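Local atomic coordinates of GntR-family protein transcriptional regulator (Mycobacterium smegmatis, PDB entry 3F8M), a protein that represses the phnDCE operon for phosphate uptake when the cell has phosphate available, acting as a DNA-binding transcription factor of the GntR family. Residues R77-Q82 against R232-A237; I176-T181 against R211-Q216; A202-F207 against L227-R232; G125-Q130 against P150-P155. One frame throughout, in Å; residues are numbered along the deposited sequence.

How the interactions relate
Interactions 2, 3 and 4 all reach the six-stranded antiparallel sheet of the UTRA domain. Interactions 2 and 3 share strand 206-214 but lie at its two ends, their centres about 27 Å apart. Interaction 4 comes first along the chain of these three and sits about 16 Å from interaction 2, centre to centre; the salt bridge of Arg153 with Asp215 joins them. Interaction 1 encloses the others in sequence. It pairs strands 80-83 and 233-240, shares Arg232 with interaction 3, and lies about 12 Å from it between centres. In interactions 1 and 2 the strands also pair with strands of the second subunit, so the sheets run on across the interface.

Interaction 1 (R77-Q82 against R232-A237); sequences RPKIRQ and RMTFTA
Ile80 and Thr234 exchange backbone bonds with the opposite segment in a parallel ladder. Ile80 N donates to Arg232 O, and Thr234 N to Ile80 O at 2.8 Å. Gln82 N then donates to Thr234 O, and Thr236 N to Gln82 O. Side-chain packing lies on the face of Ile80, Met233, Gln82 and Phe235. The Met233 chain bends at chi2 (71°) and again at chi3 (41°), which brings Met233 CE to an apolar contact 3.7 Å from Ile80 CB. The Gln82 amide runs alongside the Phe235 ring, planes 6° apart, with Gln82 NE2 3.8 Å from Phe235 CE1. The Lys79 and Thr234 side chains cross at about a right angle, Lys79 CD 3.3 Å from Thr234 OG1. Thr236 CG2 lies over one face of the Arg81 guanidinium, 3.7 Å from Arg81 NH2. Polar ends also reach across the dimer: Lys79 NZ forms a salt bridge with Asp186 OD1 of the second subunit, and Thr234 OG1 is hydrogen-bonded to the same oxygen. This is a two-stranded parallel sheet, which an antiparallel strand of the second subunit extends beside Phe235 to Ala237.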
loop_
_atom_site.group_PDB
_atom_site.type_symbol
_atom_site.label_atom_id
_atom_site.label_comp_id
_atom_site.label_asym_id
_atom_site.label_seq_id
_atom_site.Cartn_x
_atom_site.Cartn_y
_atom_site.Cartn_z
ATOM N N ARG A 77 14.320 -11.451 -8.949
ATOM C CA ARG A 77 12.956 -11.808 -9.358
ATOM C C ARG A 77 12.107 -10.553 -9.166
ATOM O O ARG A 77 12.022 -10.028 -8.053
ATOM C CB ARG A 77 12.376 -12.970 -8.532
ATOM C CG ARG A 77 11.043 -13.485 -9.104
ATOM C CD ARG A 77 10.421 -14.567 -8.241
ATOM N NE ARG A 77 11.008 -15.872 -8.493
ATOM C CZ ARG A 77 11.852 -16.457 -7.657
ATOM N NH1 ARG A 77 12.158 -15.854 -6.530
ATOM N NH2 ARG A 77 12.372 -17.643 -7.935
ATOM N N PRO A 78 11.513 -10.047 -10.247
ATOM C CA PRO A 78 10.820 -8.799 -10.120
ATOM C C PRO A 78 9.512 -8.988 -9.321
ATOM O O PRO A 78 8.844 -10.023 -9.466
ATOM C CB PRO A 78 10.509 -8.404 -11.569
ATOM C CG PRO A 78 11.085 -9.415 -12.424
ATOM C CD PRO A 78 11.473 -10.588 -11.625
ATOM N N LYS A 79 9.216 -8.018 -8.475
ATOM C CA LYS A 79 7.890 -7.929 -7.832
ATOM C C LYS A 79 6.837 -7.697 -8.891
ATOM O O LYS A 79 7.056 -6.916 -9.834
ATOM C CB LYS A 79 7.872 -6.755 -6.852
ATOM C CG LYS A 79 8.830 -6.915 -5.694
ATOM C CD LYS A 79 8.809 -5.658 -4.876
ATOM C CE LYS A 79 9.595 -5.809 -3.597
ATOM N NZ LYS A 79 9.535 -4.498 -2.871
ATOM N N ILE A 80 5.687 -8.364 -8.745
ATOM C CA ILE A 80 4.517 -8.012 -9.548
ATOM C C ILE A 80 4.064 -6.626 -9.163
ATOM O O ILE A 80 3.959 -6.339 -7.986
ATOM C CB ILE A 80 3.346 -9.014 -9.373
ATOM C CG1 ILE A 80 3.719 -10.357 -9.986
ATOM C CG2 ILE A 80 2.114 -8.544 -10.149
ATOM C CD1 ILE A 80 3.090 -11.526 -9.273
ATOM N N ARG A 81 3.848 -5.763 -10.159
ATOM C CA ARG A 81 3.417 -4.380 -9.926
ATOM C C ARG A 81 1.923 -4.274 -10.251
ATOM O O ARG A 81 1.503 -4.171 -11.407
ATOM C CB ARG A 81 4.251 -3.406 -10.773
ATOM C CG ARG A 81 5.714 -3.344 -10.345
ATOM C CD ARG A 81 6.558 -2.541 -11.354
ATOM N NE ARG A 81 6.009 -1.213 -11.543
ATOM C CZ ARG A 81 6.335 -0.151 -10.805
ATOM N NH1 ARG A 81 7.228 -0.252 -9.824
ATOM N NH2 ARG A 81 5.757 1.018 -11.043
ATOM N N GLN A 82 1.118 -4.360 -9.219
ATOM C CA GLN A 82 -0.306 -4.412 -9.417
ATOM C C GLN A 82 -1.012 -3.078 -9.169
ATOM O O GLN A 82 -0.937 -2.538 -8.059
ATOM C CB GLN A 82 -0.841 -5.467 -8.471
ATOM C CG GLN A 82 -2.318 -5.552 -8.419
ATOM C CD GLN A 82 -2.755 -6.961 -8.168
ATOM O OE1 GLN A 82 -3.566 -7.487 -8.909
ATOM N NE2 GLN A 82 -2.212 -7.588 -7.115
ATOM N N ARG A 232 7.344 -9.794 -2.891
ATOM C CA ARG A 232 6.895 -10.238 -4.202
ATOM C C ARG A 232 5.845 -9.322 -4.812
ATOM O O ARG A 232 5.332 -9.566 -5.925
ATOM C CB ARG A 232 6.430 -11.721 -4.143
ATOM C CG ARG A 232 7.624 -12.713 -4.195
ATOM C CD ARG A 232 7.420 -14.031 -3.449
ATOM N NE ARG A 232 8.690 -14.745 -3.213
ATOM C CZ ARG A 232 8.803 -15.972 -2.691
ATOM N NH1 ARG A 232 7.715 -16.701 -2.345
ATOM N NH2 ARG A 232 10.029 -16.498 -2.524
ATOM N N MET A 233 5.521 -8.232 -4.125
ATOM C CA MET A 233 4.434 -7.431 -4.614
ATOM C C MET A 233 4.667 -5.951 -4.409
ATOM O O MET A 233 5.146 -5.543 -3.339
ATOM C CB MET A 233 3.138 -7.896 -3.922
ATOM C CG MET A 233 1.919 -7.022 -4.181
ATOM S SD MET A 233 1.325 -7.185 -5.887
ATOM C CE MET A 233 1.516 -8.963 -6.123
ATOM N N THR A 234 4.326 -5.165 -5.420
ATOM C CA THR A 234 4.264 -3.707 -5.325
ATOM C C THR A 234 2.902 -3.264 -5.769
ATOM O O THR A 234 2.407 -3.761 -6.767
ATOM C CB THR A 234 5.306 -3.039 -6.251
ATOM O OG1 THR A 234 6.602 -3.444 -5.835
ATOM C CG2 THR A 234 5.211 -1.565 -6.180
ATOM N N PHE A 235 2.293 -2.320 -5.056
ATOM C CA PHE A 235 1.071 -1.699 -5.534
ATOM C C PHE A 235 1.322 -0.322 -6.089
ATOM O O PHE A 235 2.140 0.413 -5.558
ATOM C CB PHE A 235 0.041 -1.638 -4.417
ATOM C CG PHE A 235 -0.492 -2.978 -4.043
ATOM C CD1 PHE A 235 -1.406 -3.624 -4.876
ATOM C CD2 PHE A 235 -0.058 -3.608 -2.909
ATOM C CE1 PHE A 235 -1.882 -4.862 -4.555
ATOM C CE2 PHE A 235 -0.523 -4.863 -2.588
ATOM C CZ PHE A 235 -1.442 -5.484 -3.409
ATOM N N THR A 236 0.627 0.007 -7.170
ATOM C CA THR A 236 0.709 1.308 -7.809
ATOM C C THR A 236 -0.689 1.906 -7.865
ATOM O O THR A 236 -1.690 1.189 -7.994
ATOM C CB THR A 236 1.253 1.245 -9.247
ATOM O OG1 THR A 236 0.256 0.679 -10.102
ATOM C CG2 THR A 236 2.546 0.410 -9.339
ATOM N N ALA A 237 -0.759 3.223 -7.758
ATOM C CA ALA A 237 -2.040 3.897 -7.712
ATOM C C ALA A 237 -1.868 5.226 -8.388
ATOM O O ALA A 237 -1.008 6.037 -8.003
ATOM C CB ALA A 237 -2.526 4.039 -6.272
HETATM O O HOH W 1 7.416 -11.607 -7.404
HETATM O O HOH W 2 7.034 -4.406 -1.453
HETATM O O HOH W 3 1.376 -1.210 -11.968
#

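Interaction 2 (I176-T181 against R211-Q216); sequences IAFTRT and RVSYDQ
Tyr214 O is gripped by two backbone N-H groups, Thr179 N at 2.9 Å and Arg180 N at 3.1 Å. The first donor lies almost in line with the carbonyl bond; the second is tilted 31° from the carbonyl plane. Two residues thus face one, which makes a classic beta bulge at the start of strand 180-188. Tyr214 N returns a bond to Arg180 O at 2.7 Å.

Side chains also meet across the pair. The Arg180 chain leaves with CG trans to the backbone N (chi1 -177°) and turns at chi3, laying its guanidinium flat on the Tyr214 ring. The centres are 4.0 Å apart, and Arg180 NH2 stands over the middle of the ring. This is a stacked cation-pi contact, and Asp218 holds Arg180 NH2 by a salt bridge. On the face of Thr181 and Ser213, Thr181 CG2 sits over the Arg211 guanidinium, 3.6 Å from Arg211 NH1. Asp183 and Gly85 hold Arg211 NH2. Ser213 CB meets the edge of the Phe178 ring at 3.8 Å from Phe178 CD1. Beyond the strand, Gln216 OE1 accepts a nearly straight bond from Ala177 N at 2.8 Å.

The Asp218 carboxylate probably offsets the guanidinium charge, while the Tyr214 face and the salt bridge together would fix the plane of the group.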
loop_
_atom_site.group_PDB
_atom_site.type_symbol
_atom_site.label_atom_id
_atom_site.label_comp_id
_atom_site.label_asym_id
_atom_site.label_seq_id
_atom_site.Cartn_x
_atom_site.Cartn_y
_atom_site.Cartn_z
ATOM N N ILE A 176 -22.930 -8.469 -13.397
ATOM C CA ILE A 176 -22.664 -7.690 -12.176
ATOM C C ILE A 176 -21.416 -6.881 -12.438
ATOM O O ILE A 176 -20.339 -7.441 -12.692
ATOM C CB ILE A 176 -22.493 -8.622 -10.942
ATOM C CG1 ILE A 176 -23.773 -9.440 -10.723
ATOM C CG2 ILE A 176 -22.072 -7.829 -9.677
ATOM C CD1 ILE A 176 -23.620 -10.630 -9.750
ATOM N N ALA A 177 -21.546 -5.567 -12.393
ATOM C CA ALA A 177 -20.430 -4.701 -12.779
ATOM C C ALA A 177 -19.721 -4.207 -11.526
ATOM O O ALA A 177 -20.387 -3.874 -10.541
ATOM C CB ALA A 177 -20.920 -3.512 -13.573
ATOM N N PHE A 178 -18.392 -4.137 -11.590
ATOM C CA PHE A 178 -17.600 -3.638 -10.466
ATOM C C PHE A 178 -17.573 -2.145 -10.623
ATOM O O PHE A 178 -16.893 -1.631 -11.505
ATOM C CB PHE A 178 -16.184 -4.252 -10.451
ATOM C CG PHE A 178 -16.153 -5.681 -9.947
ATOM C CD1 PHE A 178 -15.815 -5.964 -8.621
ATOM C CD2 PHE A 178 -16.453 -6.745 -10.799
ATOM C CE1 PHE A 178 -15.805 -7.291 -8.148
ATOM C CE2 PHE A 178 -16.428 -8.075 -10.348
ATOM C CZ PHE A 178 -16.102 -8.353 -9.005
ATOM N N THR A 179 -18.350 -1.472 -9.778
ATOM C CA THR A 179 -18.620 -0.041 -9.912
ATOM C C THR A 179 -17.832 0.770 -8.872
ATOM O O THR A 179 -17.258 1.807 -9.192
ATOM C CB THR A 179 -20.139 0.218 -9.845
ATOM O OG1 THR A 179 -20.796 -0.640 -10.798
ATOM C CG2 THR A 179 -20.493 1.697 -10.139
ATOM N N ARG A 180 -17.743 0.256 -7.649
ATOM C CA ARG A 180 -16.984 0.935 -6.587
ATOM C C ARG A 180 -16.232 -0.101 -5.734
ATOM O O ARG A 180 -16.840 -1.113 -5.330
ATOM C CB ARG A 180 -17.956 1.760 -5.724
ATOM C CG ARG A 180 -17.343 2.596 -4.612
ATOM C CD ARG A 180 -18.404 3.574 -4.102
ATOM N NE ARG A 180 -19.531 2.896 -3.477
ATOM C CZ ARG A 180 -19.557 2.585 -2.197
ATOM N NH1 ARG A 180 -18.519 2.908 -1.455
ATOM N NH2 ARG A 180 -20.610 1.979 -1.660
ATOM N N THR A 181 -14.931 0.142 -5.505
ATOM C CA THR A 181 -14.140 -0.590 -4.497
ATOM C C THR A 181 -13.685 0.321 -3.358
ATOM O O THR A 181 -13.520 1.547 -3.556
ATOM C CB THR A 181 -12.900 -1.291 -5.074
ATOM O OG1 THR A 181 -12.102 -0.364 -5.814
ATOM C CG2 THR A 181 -13.311 -2.459 -5.975
ATOM N N ARG A 211 -10.862 -5.459 1.063
ATOM C CA ARG A 211 -11.683 -4.799 0.054
ATOM C C ARG A 211 -13.144 -5.153 0.189
ATOM O O ARG A 211 -13.468 -6.289 0.491
ATOM C CB ARG A 211 -11.239 -5.225 -1.332
ATOM C CG ARG A 211 -12.281 -4.943 -2.424
ATOM C CD ARG A 211 -11.694 -5.099 -3.809
ATOM N NE ARG A 211 -10.571 -4.191 -4.054
ATOM C CZ ARG A 211 -10.016 -4.030 -5.251
ATOM N NH1 ARG A 211 -10.478 -4.711 -6.299
ATOM N NH2 ARG A 211 -9.013 -3.189 -5.415
ATOM N N VAL A 212 -14.020 -4.179 -0.025
ATOM C CA VAL A 212 -15.423 -4.452 -0.284
ATOM C C VAL A 212 -15.666 -3.858 -1.666
ATOM O O VAL A 212 -15.249 -2.716 -1.944
ATOM C CB VAL A 212 -16.392 -3.817 0.733
ATOM C CG1 VAL A 212 -17.817 -4.291 0.467
ATOM C CG2 VAL A 212 -15.965 -4.164 2.184
ATOM N N SER A 213 -16.340 -4.628 -2.515
ATOM C CA SER A 213 -16.694 -4.184 -3.853
ATOM C C SER A 213 -18.192 -4.066 -3.942
ATOM O O SER A 213 -18.927 -4.844 -3.315
ATOM C CB SER A 213 -16.219 -5.175 -4.929
ATOM O OG SER A 213 -14.839 -5.358 -4.880
ATOM N N TYR A 214 -18.621 -3.105 -4.758
ATOM C CA TYR A 214 -20.002 -2.746 -4.939
ATOM C C TYR A 214 -20.341 -2.666 -6.435
ATOM O O TYR A 214 -19.525 -2.229 -7.263
ATOM C CB TYR A 214 -20.281 -1.378 -4.291
ATOM C CG TYR A 214 -20.000 -1.337 -2.799
ATOM C CD1 TYR A 214 -20.979 -1.697 -1.891
ATOM C CD2 TYR A 214 -18.752 -0.947 -2.329
ATOM C CE1 TYR A 214 -20.715 -1.675 -0.518
ATOM C CE2 TYR A 214 -18.471 -0.915 -0.979
ATOM C CZ TYR A 214 -19.452 -1.268 -0.090
ATOM O OH TYR A 214 -19.168 -1.220 1.230
ATOM N N ASP A 215 -21.551 -3.100 -6.748
ATOM C CA ASP A 215 -22.012 -3.231 -8.129
ATOM C C ASP A 215 -22.746 -1.968 -8.595
ATOM O O ASP A 215 -22.749 -0.945 -7.899
ATOM C CB ASP A 215 -22.870 -4.501 -8.337
ATOM C CG ASP A 215 -24.229 -4.434 -7.656
ATOM O OD1 ASP A 215 -24.690 -3.321 -7.318
ATOM O OD2 ASP A 215 -24.860 -5.495 -7.465
ATOM N N GLN A 216 -23.378 -2.071 -9.759
ATOM C CA GLN A 216 -24.052 -0.927 -10.401
ATOM C C GLN A 216 -25.247 -0.396 -9.582
ATOM O O GLN A 216 -25.655 0.765 -9.758
ATOM C CB GLN A 216 -24.454 -1.275 -11.845
ATOM C CG GLN A 216 -25.465 -2.422 -11.981
ATOM C CD GLN A 216 -24.796 -3.779 -12.237
ATOM O OE1 GLN A 216 -23.823 -4.136 -11.576
ATOM N NE2 GLN A 216 -25.334 -4.544 -13.195
#

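Interaction 3 (A202-F207 against L227-R232); sequences ARTPMF and LYRGDR
The open end of the beta hairpin formed by strands 206-214 and 220-229 is joined here by Phe207 and Tyr228. Their backbones form a hydrogen-bonded antiparallel pair: Phe207 N donates to Tyr228 O at 2.8 Å, in the carbonyl plane, and Tyr228 N donates to Phe207 O at 2.9 Å. Pro205 O continues the pairing by accepting from Gly230 N at 2.8 Å, and it also accepts a hydrogen bond from a water.

Met206 bends at chi2 and chi3 (-67° and -58°). This folds CE back against the Tyr228 and Arg229 backbone, 3.4 Å from Arg229 N. Met206 CB meets Leu227 CD1 at 3.7 Å, the two side chains crossing at about a right angle. Strands 206-214 and 220-229 are neighbours in the six-stranded sheet of the UTRA domain; Leu198 of helix 192-198 packs on Met206. Phe207 and Tyr228 lie on one face of the sheet, their CB atoms 4.1 Å apart, and both rings meet Phe235 edge-to-face.

Just before strand 206-214, Thr204 CG2 approaches one face of the Arg229 guanidinium. Arg229 holds Asp231 side-on in a salt bridge, NE to OD1 and NH2 to OD2, the latter at 2.8 Å. Arg229 CZ lies over one face of the Arg232 guanidinium, whose NH1 donates to Arg141 O.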
loop_
_atom_site.group_PDB
_atom_site.type_symbol
_atom_site.label_atom_id
_atom_site.label_comp_id
_atom_site.label_asym_id
_atom_site.label_seq_id
_atom_site.Cartn_x
_atom_site.Cartn_y
_atom_site.Cartn_z
ATOM N N ALA A 202 7.596 -16.237 10.435
ATOM C CA ALA A 202 6.925 -15.297 11.315
ATOM C C ALA A 202 7.357 -13.834 11.174
ATOM O O ALA A 202 6.639 -12.925 11.607
ATOM C CB ALA A 202 7.036 -15.793 12.765
ATOM N N ARG A 203 8.500 -13.585 10.527
ATOM C CA ARG A 203 9.042 -12.242 10.417
ATOM C C ARG A 203 8.898 -11.657 9.038
ATOM O O ARG A 203 9.162 -10.483 8.846
ATOM C CB ARG A 203 10.533 -12.222 10.797
ATOM C CG ARG A 203 10.827 -12.788 12.156
ATOM C CD ARG A 203 12.337 -13.076 12.272
ATOM N N THR A 204 8.460 -12.480 8.083
ATOM C CA THR A 204 8.274 -12.026 6.700
ATOM C C THR A 204 7.265 -10.895 6.594
ATOM O O THR A 204 6.088 -11.089 6.918
ATOM C CB THR A 204 7.773 -13.164 5.817
ATOM O OG1 THR A 204 8.644 -14.278 5.947
ATOM C CG2 THR A 204 7.678 -12.728 4.359
ATOM N N PRO A 205 7.699 -9.718 6.117
ATOM C CA PRO A 205 6.781 -8.589 5.968
ATOM C C PRO A 205 5.717 -8.849 4.872
ATOM O O PRO A 205 6.076 -9.304 3.762
ATOM C CB PRO A 205 7.695 -7.428 5.586
ATOM C CG PRO A 205 9.037 -7.857 6.109
ATOM C CD PRO A 205 9.105 -9.315 5.925
ATOM N N MET A 206 4.450 -8.607 5.234
ATOM C CA MET A 206 3.273 -8.765 4.338
ATOM C C MET A 206 2.491 -7.472 4.154
ATOM O O MET A 206 2.483 -6.608 5.023
ATOM C CB MET A 206 2.272 -9.799 4.910
ATOM C CG MET A 206 2.852 -11.003 5.632
ATOM S SD MET A 206 3.752 -12.084 4.530
ATOM C CE MET A 206 2.594 -12.516 3.352
ATOM N N PHE A 207 1.806 -7.349 3.017
ATOM C CA PHE A 207 0.759 -6.392 2.796
ATOM C C PHE A 207 -0.546 -7.140 3.179
ATOM O O PHE A 207 -0.673 -8.320 2.872
ATOM C CB PHE A 207 0.602 -6.106 1.330
ATOM C CG PHE A 207 1.520 -5.038 0.775
ATOM C CD1 PHE A 207 1.316 -3.687 1.086
ATOM C CD2 PHE A 207 2.494 -5.389 -0.153
ATOM C CE1 PHE A 207 2.133 -2.692 0.524
ATOM C CE2 PHE A 207 3.325 -4.388 -0.724
ATOM C CZ PHE A 207 3.125 -3.063 -0.374
ATOM N N LEU A 227 -3.480 -11.327 1.573
ATOM C CA LEU A 227 -2.254 -11.205 2.332
ATOM C C LEU A 227 -1.123 -11.520 1.347
ATOM O O LEU A 227 -1.029 -12.656 0.866
ATOM C CB LEU A 227 -2.258 -12.165 3.516
ATOM C CG LEU A 227 -1.043 -12.114 4.449
ATOM C CD1 LEU A 227 -1.213 -10.976 5.480
ATOM C CD2 LEU A 227 -0.761 -13.463 5.149
ATOM N N TYR A 228 -0.298 -10.508 1.021
ATOM C CA TYR A 228 0.748 -10.657 -0.001
ATOM C C TYR A 228 2.128 -10.524 0.640
ATOM O O TYR A 228 2.292 -9.706 1.536
ATOM C CB TYR A 228 0.625 -9.527 -1.011
ATOM C CG TYR A 228 -0.542 -9.559 -1.991
ATOM C CD1 TYR A 228 -0.491 -10.388 -3.111
ATOM C CD2 TYR A 228 -1.657 -8.740 -1.821
ATOM C CE1 TYR A 228 -1.535 -10.418 -4.034
ATOM C CE2 TYR A 228 -2.729 -8.753 -2.757
ATOM C CZ TYR A 228 -2.641 -9.600 -3.850
ATOM O OH TYR A 228 -3.634 -9.670 -4.803
ATOM N N ARG A 229 3.094 -11.319 0.181
ATOM C CA ARG A 229 4.492 -11.168 0.652
ATOM C C ARG A 229 5.014 -9.854 0.119
ATOM O O ARG A 229 4.948 -9.598 -1.081
ATOM C CB ARG A 229 5.367 -12.308 0.122
ATOM C CG ARG A 229 5.121 -13.662 0.785
ATOM C CD ARG A 229 5.981 -14.734 0.097
ATOM N NE ARG A 229 7.409 -14.381 0.216
ATOM C CZ ARG A 229 8.334 -15.198 0.709
ATOM N NH1 ARG A 229 7.994 -16.409 1.131
ATOM N NH2 ARG A 229 9.611 -14.810 0.777
ATOM N N GLY A 230 5.531 -9.025 1.015
ATOM C CA GLY A 230 6.044 -7.681 0.618
ATOM C C GLY A 230 7.158 -7.802 -0.428
ATOM O O GLY A 230 7.257 -6.960 -1.320
ATOM N N ASP A 231 7.937 -8.875 -0.350
ATOM C CA ASP A 231 9.074 -9.116 -1.279
ATOM C C ASP A 231 8.647 -9.582 -2.681
ATOM O O ASP A 231 9.484 -9.679 -3.598
ATOM C CB ASP A 231 10.150 -10.025 -0.648
ATOM C CG ASP A 231 9.651 -11.421 -0.287
ATOM O OD1 ASP A 231 8.481 -11.807 -0.612
ATOM O OD2 ASP A 231 10.430 -12.136 0.375
ATOM N N ARG A 232 7.344 -9.794 -2.891
ATOM C CA ARG A 232 6.895 -10.238 -4.202
ATOM C C ARG A 232 5.845 -9.322 -4.812
ATOM O O ARG A 232 5.332 -9.566 -5.925
ATOM C CB ARG A 232 6.430 -11.721 -4.143
ATOM C CG ARG A 232 7.624 -12.713 -4.195
ATOM C CD ARG A 232 7.420 -14.031 -3.449
ATOM N NE ARG A 232 8.690 -14.745 -3.213
ATOM C CZ ARG A 232 8.803 -15.972 -2.691
ATOM N NH1 ARG A 232 7.715 -16.701 -2.345
ATOM N NH2 ARG A 232 10.029 -16.498 -2.524
HETATM O O HOH W 4 8.429 -9.621 2.502
#

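Interaction 4 (G125-Q130 against P150-P155); sequences GAPVLQ and PAQRYP
In the conformer given, Gln152 chi1 is -69°, which places CG beside its own backbone N and against the Pro127 ring. Gln152 CG meets Pro127 CG at 3.6 Å, and the two side chains slant across each other. Ala151 CB enters the same patch, 3.8 Å from Pro127 CB. Leu129 CB also approaches it, 4.2 Å from Ala151 CB.

One direct backbone bond joins the segments. Ala151 N donates to Pro127 O at 3.0 Å, from above the carbonyl plane and 41° out of it. A water bridges the same two segments: it donates to Pro127 O at 2.8 Å and accepts from Gln152 N. Pro127 O is thus held by both a peptide N-H and a water.

Val128 and Pro150 form a non-hydrogen-bonded antiparallel pair just before the 3-10 segment 151-153. Arg153 N and Tyr154 N bond back to Pro150 O and Ala151 O. Leu129 also packs on Leu157 of helix 157-160. This marks the open end of the hairpin of strands 127-137 and 140-150, where the second strand passes into a 3-10 turn.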
loop_
_atom_site.group_PDB
_atom_site.type_symbol
_atom_site.label_atom_id
_atom_site.label_comp_id
_atom_site.label_asym_id
_atom_site.label_seq_id
_atom_site.Cartn_x
_atom_site.Cartn_y
_atom_site.Cartn_z
ATOM N N GLY A 125 -27.007 -14.292 9.495
ATOM C CA GLY A 125 -27.249 -15.706 9.245
ATOM C C GLY A 125 -27.270 -16.114 7.780
ATOM O O GLY A 125 -27.318 -17.310 7.479
ATOM N N ALA A 126 -27.257 -15.149 6.869
ATOM C CA ALA A 126 -27.345 -15.462 5.433
ATOM C C ALA A 126 -26.125 -16.305 4.999
ATOM O O ALA A 126 -25.020 -16.152 5.564
ATOM C CB ALA A 126 -27.400 -14.196 4.614
ATOM N N PRO A 127 -26.309 -17.155 3.990
ATOM C CA PRO A 127 -25.231 -18.068 3.563
ATOM C C PRO A 127 -24.090 -17.289 2.889
ATOM O O PRO A 127 -24.315 -16.350 2.166
ATOM C CB PRO A 127 -25.943 -18.997 2.580
ATOM C CG PRO A 127 -27.008 -18.165 2.009
ATOM C CD PRO A 127 -27.529 -17.355 3.178
ATOM N N VAL A 128 -22.868 -17.666 3.218
ATOM C CA VAL A 128 -21.687 -16.979 2.678
ATOM C C VAL A 128 -20.849 -18.093 2.065
ATOM O O VAL A 128 -20.645 -19.145 2.717
ATOM C CB VAL A 128 -20.929 -16.277 3.796
ATOM C CG1 VAL A 128 -19.449 -15.871 3.294
ATOM C CG2 VAL A 128 -21.711 -15.065 4.210
ATOM N N LEU A 129 -20.408 -17.892 0.819
ATOM C CA LEU A 129 -19.524 -18.824 0.170
ATOM C C LEU A 129 -18.150 -18.207 0.224
ATOM O O LEU A 129 -18.001 -17.093 -0.235
ATOM C CB LEU A 129 -19.952 -19.076 -1.281
ATOM C CG LEU A 129 -19.086 -20.021 -2.119
ATOM C CD1 LEU A 129 -18.954 -21.380 -1.446
ATOM C CD2 LEU A 129 -19.666 -20.158 -3.594
ATOM N N GLN A 130 -17.166 -18.917 0.781
ATOM C CA GLN A 130 -15.787 -18.362 0.849
ATOM C C GLN A 130 -14.867 -19.128 -0.074
ATOM O O GLN A 130 -14.844 -20.360 -0.041
ATOM C CB GLN A 130 -15.246 -18.466 2.265
ATOM C CG GLN A 130 -13.768 -17.999 2.408
ATOM C CD GLN A 130 -13.284 -18.085 3.832
ATOM O OE1 GLN A 130 -13.503 -17.165 4.605
ATOM N NE2 GLN A 130 -12.596 -19.164 4.173
ATOM N N PRO A 150 -21.708 -13.219 -0.676
ATOM C CA PRO A 150 -23.093 -13.569 -0.306
ATOM C C PRO A 150 -23.575 -14.692 -1.245
ATOM O O PRO A 150 -23.696 -14.461 -2.453
ATOM C CB PRO A 150 -23.853 -12.243 -0.511
ATOM C CG PRO A 150 -23.055 -11.486 -1.586
ATOM C CD PRO A 150 -21.595 -11.866 -1.234
ATOM N N ALA A 151 -23.715 -15.905 -0.708
ATOM C CA ALA A 151 -23.918 -17.139 -1.503
ATOM C C ALA A 151 -25.144 -17.052 -2.370
ATOM O O ALA A 151 -25.163 -17.613 -3.479
ATOM C CB ALA A 151 -24.060 -18.344 -0.609
ATOM N N GLN A 152 -26.163 -16.351 -1.864
ATOM C CA GLN A 152 -27.447 -16.175 -2.580
ATOM C C GLN A 152 -27.287 -15.481 -3.912
ATOM O O GLN A 152 -28.035 -15.715 -4.862
ATOM C CB GLN A 152 -28.471 -15.456 -1.687
ATOM C CG GLN A 152 -28.893 -16.376 -0.553
ATOM C CD GLN A 152 -30.256 -16.096 0.026
ATOM O OE1 GLN A 152 -30.612 -14.945 0.334
ATOM N NE2 GLN A 152 -31.026 -17.165 0.221
ATOM N N ARG A 153 -26.302 -14.588 -3.988
ATOM C CA ARG A 153 -26.048 -13.852 -5.235
ATOM C C ARG A 153 -25.428 -14.689 -6.354
ATOM O O ARG A 153 -25.439 -14.262 -7.503
ATOM C CB ARG A 153 -25.158 -12.625 -5.027
ATOM C CG ARG A 153 -25.748 -11.471 -4.160
ATOM C CD ARG A 153 -25.027 -10.164 -4.491
ATOM N NE ARG A 153 -25.310 -9.738 -5.858
ATOM C CZ ARG A 153 -24.920 -8.598 -6.407
ATOM N NH1 ARG A 153 -24.198 -7.713 -5.719
ATOM N NH2 ARG A 153 -25.259 -8.331 -7.664
ATOM N N TYR A 154 -24.872 -15.850 -6.032
ATOM C CA TYR A 154 -24.072 -16.602 -7.030
ATOM C C TYR A 154 -24.411 -18.078 -7.135
ATOM O O TYR A 154 -23.554 -18.928 -6.944
ATOM C CB TYR A 154 -22.545 -16.428 -6.767
ATOM C CG TYR A 154 -22.150 -14.988 -6.580
ATOM C CD1 TYR A 154 -22.090 -14.113 -7.663
ATOM C CD2 TYR A 154 -21.823 -14.500 -5.307
ATOM C CE1 TYR A 154 -21.724 -12.774 -7.483
ATOM C CE2 TYR A 154 -21.452 -13.168 -5.119
ATOM C CZ TYR A 154 -21.428 -12.306 -6.215
ATOM O OH TYR A 154 -21.050 -10.995 -6.033
ATOM N N PRO A 155 -25.678 -18.421 -7.476
ATOM C CA PRO A 155 -25.926 -19.853 -7.586
ATOM C C PRO A 155 -25.070 -20.492 -8.684
ATOM O O PRO A 155 -24.757 -19.873 -9.726
ATOM C CB PRO A 155 -27.455 -19.951 -7.921
ATOM C CG PRO A 155 -27.778 -18.646 -8.526
ATOM C CD PRO A 155 -26.853 -17.613 -7.826
HETATM O O HOH W 5 -26.175 -14.776 0.710
#